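PDB 6W6M: type IV pilus secretin PilQ family protein from Vibrio cholerae, which probably forms, as a ring of fourteen copies, the outer-membrane channel through which the type IVa competence pilus of Vibrio cholerae passes. Local coordinates for residues N260-A264 / S265-A269; V396-L399 / G400-T403. All blocks are in the same frame, centred on the assembly; numbering follows the deposited sequence.

Contact 1: N260-A264 / S265-A269; sequences NFAKA and SDIAA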
ATOM      1  N   ASN A 260     -18.639  42.047 -31.960  1.00 97.44           N
ATOM      2  CA  ASN A 260     -19.135  41.292 -33.098  1.00 97.44           C
ATOM      3  C   ASN A 260     -17.955  40.778 -33.905  1.00 97.44           C
ATOM      4  O   ASN A 260     -16.901  41.415 -33.958  1.00 97.44           O
ATOM      5  CB  ASN A 260     -20.049  42.130 -33.990  1.00 97.44           C
ATOM      6  CG  ASN A 260     -19.783  43.619 -33.874  1.00 97.44           C
ATOM      7  OD1 ASN A 260     -18.850  44.146 -34.478  1.00 97.44           O
ATOM      8  ND2 ASN A 260     -20.619  44.306 -33.110  1.00 97.44           N
ATOM      9  N   PHE A 261     -18.142  39.618 -34.531  1.00 94.28           N
ATOM     10  CA  PHE A 261     -17.197  38.880 -35.362  1.00 94.28           C
ATOM     11  C   PHE A 261     -16.156  38.114 -34.557  1.00 94.28           C
ATOM     12  O   PHE A 261     -15.403  37.349 -35.144  1.00 94.28           O
ATOM     13  CB  PHE A 261     -16.455  39.762 -36.382  1.00 94.28           C
ATOM     14  CG  PHE A 261     -17.329  40.303 -37.456  1.00 94.28           C
ATOM     15  CD1 PHE A 261     -17.984  39.454 -38.320  1.00 94.28           C
ATOM     16  CD2 PHE A 261     -17.482  41.661 -37.619  1.00 94.28           C
ATOM     17  CE1 PHE A 261     -18.786  39.951 -39.313  1.00 94.28           C
ATOM     18  CE2 PHE A 261     -18.282  42.159 -38.609  1.00 94.28           C
ATOM     19  CZ  PHE A 261     -18.934  41.305 -39.458  1.00 94.28           C
ATOM     20  N   ALA A 262     -16.095  38.267 -33.241  1.00 92.86           N
ATOM     21  CA  ALA A 262     -15.131  37.530 -32.444  1.00 92.86           C
ATOM     22  C   ALA A 262     -15.803  37.106 -31.151  1.00 92.86           C
ATOM     23  O   ALA A 262     -16.805  37.688 -30.742  1.00 92.86           O
ATOM     24  CB  ALA A 262     -13.882  38.365 -32.158  1.00 92.86           C
ATOM     25  N   LYS A 263     -15.261  36.069 -30.527  1.00 93.08           N
ATOM     26  CA  LYS A 263     -15.785  35.623 -29.246  1.00 93.08           C
ATOM     27  C   LYS A 263     -15.305  36.542 -28.135  1.00 93.08           C
ATOM     28  O   LYS A 263     -14.131  36.904 -28.076  1.00 93.08           O
ATOM     29  CB  LYS A 263     -15.347  34.194 -28.947  1.00 93.08           C
ATOM     30  CG  LYS A 263     -15.753  33.172 -29.964  1.00 93.08           C
ATOM     31  CD  LYS A 263     -15.537  31.781 -29.407  1.00 93.08           C
ATOM     32  CE  LYS A 263     -15.700  30.724 -30.475  1.00 93.08           C
ATOM     33  NZ  LYS A 263     -14.609  30.793 -31.476  1.00 93.08           N
ATOM     34  N   ALA A 264     -16.219  36.905 -27.237  1.00 95.50           N
ATOM     35  CA  ALA A 264     -15.860  37.809 -26.154  1.00 95.50           C
ATOM     36  C   ALA A 264     -14.968  37.137 -25.121  1.00 95.50           C
ATOM     37  O   ALA A 264     -14.204  37.818 -24.436  1.00 95.50           O
ATOM     38  CB  ALA A 264     -17.116  38.356 -25.487  1.00 95.50           C
ATOM     39  N   SER A 265     -15.046  35.816 -24.987  1.00 98.12           N
ATOM     40  CA  SER A 265     -14.213  35.132 -24.003  1.00 98.12           C
ATOM     41  C   SER A 265     -12.740  35.186 -24.388  1.00 98.12           C
ATOM     42  O   SER A 265     -11.876  35.415 -23.534  1.00 98.12           O
ATOM     43  CB  SER A 265     -14.681  33.689 -23.838  1.00 98.12           C
ATOM     44  OG  SER A 265     -14.765  33.032 -25.086  1.00 98.12           O
ATOM     45  N   ASP A 266     -12.436  34.996 -25.671  1.00100.30           N
ATOM     46  CA  ASP A 266     -11.057  35.110 -26.128  1.00100.30           C
ATOM     47  C   ASP A 266     -10.511  36.514 -25.905  1.00100.30           C
ATOM     48  O   ASP A 266      -9.370  36.684 -25.458  1.00100.30           O
ATOM     49  CB  ASP A 266     -10.970  34.731 -27.603  1.00100.30           C
ATOM     50  CG  ASP A 266     -11.421  33.311 -27.867  1.00100.30           C
ATOM     51  OD1 ASP A 266     -11.374  32.487 -26.932  1.00100.30           O
ATOM     52  OD2 ASP A 266     -11.820  33.009 -29.011  1.00100.30           O
ATOM     53  N   ILE A 267     -11.316  37.533 -26.202  1.00101.09           N
ATOM     54  CA  ILE A 267     -10.866  38.910 -26.043  1.00101.09           C
ATOM     55  C   ILE A 267     -10.676  39.253 -24.572  1.00101.09           C
ATOM     56  O   ILE A 267      -9.717  39.937 -24.202  1.00101.09           O
ATOM     57  CB  ILE A 267     -11.847  39.864 -26.741  1.00101.09           C
ATOM     58  CG1 ILE A 267     -11.621  39.809 -28.247  1.00101.09           C
ATOM     59  CG2 ILE A 267     -11.680  41.271 -26.229  1.00101.09           C
ATOM     60  CD1 ILE A 267     -12.427  40.794 -29.018  1.00101.09           C
ATOM     61  N   ALA A 268     -11.566  38.775 -23.706  1.00101.85           N
ATOM     62  CA  ALA A 268     -11.377  39.001 -22.280  1.00101.85           C
ATOM     63  C   ALA A 268     -10.150  38.276 -21.754  1.00101.85           C
ATOM     64  O   ALA A 268      -9.543  38.720 -20.776  1.00101.85           O
ATOM     65  CB  ALA A 268     -12.615  38.565 -21.507  1.00101.85           C
ATOM     66  N   ALA A 269      -9.777  37.153 -22.365  1.00104.77           N
ATOM     67  CA  ALA A 269      -8.575  36.458 -21.919  1.00104.77           C
ATOM     68  C   ALA A 269      -7.318  37.145 -22.432  1.00104.77           C
ATOM     69  O   ALA A 269      -6.249  37.029 -21.825  1.00104.77           O
ATOM     70  CB  ALA A 269      -8.608  35.000 -22.363  1.00104.77           C
TER
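Ala268 N donates to Ala264 O over 2.9 Å, and the N-H...O angle of 160° marks this as a sound i to i+4 helical bond. One residue earlier the same pattern is looser: Ile267 N reaches Lys263 O at 3.4 Å, a weak bond although nearly straight. Lys263 occupies the N-cap position, and its side chain runs alongside that of Asp266, both pointing the same way. With its CG anti to the carbonyl carbon (chi1 -58°), the lysine lays its methylenes along the carboxylate, CB coming 3.7 Å from Asp266 OD2 and CD 3.9 Å from it. Lys263 NZ remains 4.3 Å from Asp266 OD2, probably near enough for a weak electrostatic attraction, but no salt bridge forms. On the buried side Ala262 CB meets Ile267 CD1 at 4.2 Å, and Ile267 and Ala268 both pack on Leu295 of strand 294-299. Asn293 accepts a weak hydrogen bond from Ala264 N at OD1 and gives one, also weak, from ND2 to Ala262 O, while Lys263 also packs on Gln509 of a neighbouring subunit. These features are those of a helix N-terminus following strand 253-258, at the first strand-to-helix turn of a βαββα domain of the secretin periplasmic type.

Contact 2: V396-L399 / G400-T403; sequences VAKL and GSGT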
ATOM      1  N   VAL A 396       5.163 -43.745 -73.921  1.00 95.41           N
ATOM      2  CA  VAL A 396       5.424 -44.888 -74.789  1.00 95.41           C
ATOM      3  C   VAL A 396       5.557 -46.113 -73.900  1.00 95.41           C
ATOM      4  O   VAL A 396       6.552 -46.252 -73.180  1.00 95.41           O
ATOM      5  CB  VAL A 396       6.690 -44.704 -75.637  1.00 95.41           C
ATOM      6  CG1 VAL A 396       7.073 -46.012 -76.273  1.00 95.41           C
ATOM      7  CG2 VAL A 396       6.465 -43.668 -76.705  1.00 95.41           C
ATOM      8  N   ALA A 397       4.558 -46.987 -73.933  1.00101.34           N
ATOM      9  CA  ALA A 397       4.527 -48.153 -73.063  1.00101.34           C
ATOM     10  C   ALA A 397       4.350 -49.400 -73.905  1.00101.34           C
ATOM     11  O   ALA A 397       3.335 -49.538 -74.591  1.00101.34           O
ATOM     12  CB  ALA A 397       3.395 -48.053 -72.038  1.00101.34           C
ATOM     13  N   LYS A 398       5.321 -50.308 -73.846  1.00105.53           N
ATOM     14  CA  LYS A 398       5.243 -51.579 -74.552  1.00105.53           C
ATOM     15  C   LYS A 398       4.676 -52.690 -73.685  1.00105.53           C
ATOM     16  O   LYS A 398       3.679 -53.314 -74.056  1.00105.53           O
ATOM     17  CB  LYS A 398       6.623 -51.999 -75.068  1.00105.53           C
ATOM     18  CG  LYS A 398       7.344 -50.953 -75.889  1.00105.53           C
ATOM     19  CD  LYS A 398       6.889 -50.929 -77.326  1.00105.53           C
ATOM     20  CE  LYS A 398       7.768 -49.986 -78.138  1.00105.53           C
ATOM     21  NZ  LYS A 398       7.258 -49.766 -79.519  1.00105.53           N
ATOM     22  N   LEU A 399       5.301 -52.961 -72.541  1.00108.70           N
ATOM     23  CA  LEU A 399       4.936 -53.999 -71.583  1.00108.70           C
ATOM     24  C   LEU A 399       5.149 -55.401 -72.140  1.00108.70           C
ATOM     25  O   LEU A 399       4.960 -56.379 -71.410  1.00108.70           O
ATOM     26  CB  LEU A 399       3.489 -53.858 -71.087  1.00108.70           C
ATOM     27  CG  LEU A 399       3.173 -52.601 -70.269  1.00108.70           C
ATOM     28  CD1 LEU A 399       1.687 -52.508 -69.967  1.00108.70           C
ATOM     29  CD2 LEU A 399       3.979 -52.575 -68.977  1.00108.70           C
ATOM     30  N   GLY A 400       5.539 -55.532 -73.404  1.00110.01           N
ATOM     31  CA  GLY A 400       5.928 -56.809 -73.962  1.00110.01           C
ATOM     32  C   GLY A 400       7.417 -57.002 -73.799  1.00110.01           C
ATOM     33  O   GLY A 400       7.861 -58.024 -73.271  1.00110.01           O
ATOM     34  N   SER A 401       8.199 -56.017 -74.244  1.00109.19           N
ATOM     35  CA  SER A 401       9.623 -55.989 -73.935  1.00109.19           C
ATOM     36  C   SER A 401       9.917 -55.306 -72.606  1.00109.19           C
ATOM     37  O   SER A 401      11.062 -55.343 -72.146  1.00109.19           O
ATOM     38  CB  SER A 401      10.400 -55.293 -75.053  1.00109.19           C
ATOM     39  OG  SER A 401      10.024 -53.936 -75.174  1.00109.19           O
ATOM     40  N   GLY A 402       8.920 -54.674 -71.993  1.00107.08           N
ATOM     41  CA  GLY A 402       9.051 -54.050 -70.690  1.00107.08           C
ATOM     42  C   GLY A 402       9.209 -52.545 -70.720  1.00107.08           C
ATOM     43  O   GLY A 402       8.813 -51.876 -69.757  1.00107.08           O
ATOM     44  N   THR A 403       9.750 -51.987 -71.801  1.00102.12           N
ATOM     45  CA  THR A 403      10.110 -50.578 -71.840  1.00102.12           C
ATOM     46  C   THR A 403       8.908 -49.680 -71.568  1.00102.12           C
ATOM     47  O   THR A 403       7.797 -49.934 -72.031  1.00102.12           O
ATOM     48  CB  THR A 403      10.719 -50.239 -73.197  1.00102.12           C
ATOM     49  OG1 THR A 403      11.903 -51.022 -73.389  1.00102.12           O
ATOM     50  CG2 THR A 403      11.068 -48.764 -73.289  1.00102.12           C
TER
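Backbone hydrogen bonding across Lys398 and Thr403 rests on one clear bond: the amide of Lys398 is held by Thr403 O, with Lys398 N 3.1 Å from it. It is almost straight, the N-H...O angle being 173°. Ala397 CA also lies near, 3.9 Å from Thr403 O, so this carbonyl oxygen faces the end of strand 390-397. Deeper in the strand pair, Val396 and Leu405 are joined by backbone hydrogen bonds. Taken together, these bonds identify a β-hairpin: strand 390-397 turns back antiparallel into strand 404-429, and the bond from Lys398 to Thr403 closes the loop of four residues, Leu399 to Gly402, at its end. Two of those four, Leu399 and Gly402, have positive phi, which helps to reverse the chain. At Gly402 (phi 102°) a beta carbon would press on the carbonyl O of Ser401, a conformation suited to glycine.

Side-chain contacts are of van der Waals kind and centre on the root of Lys398. Its CB lies 3.9 Å from Ser401 OG and equally 3.9 Å from Thr403 O. Lys398 CG then passes 4.4 Å from Thr403 CB. The chain bends at chi2 (-82°), carrying the amino end away from the turn, so it is the methylene base that does the touching. The turn from Lys398 to Ser401 is exposed at the surface, and between chains Val396 packs on His351 of a neighbouring subunit.

Overall arrangement
Contacts 1 and 2 come in series along the chain, the first complete well before the second opens. They lie on opposite sides of the chain's centre, with their own centres 103 Å apart and nearest atoms about 88 Å apart, so they do not touch. Contact 1 starts helix 264-271 of the short secretion-system domain, whereas contact 2 turns between strands 390-397 and 404-429 of the large antiparallel sheet. Strand 320-347 follows helix 303-314 and pairs with strand 404-429, so the chain runs from one region to the other. Both contacts reach the same neighbouring subunit, consistent with ring packing at a probably periplasmic domain and at the far end of the barrel strands.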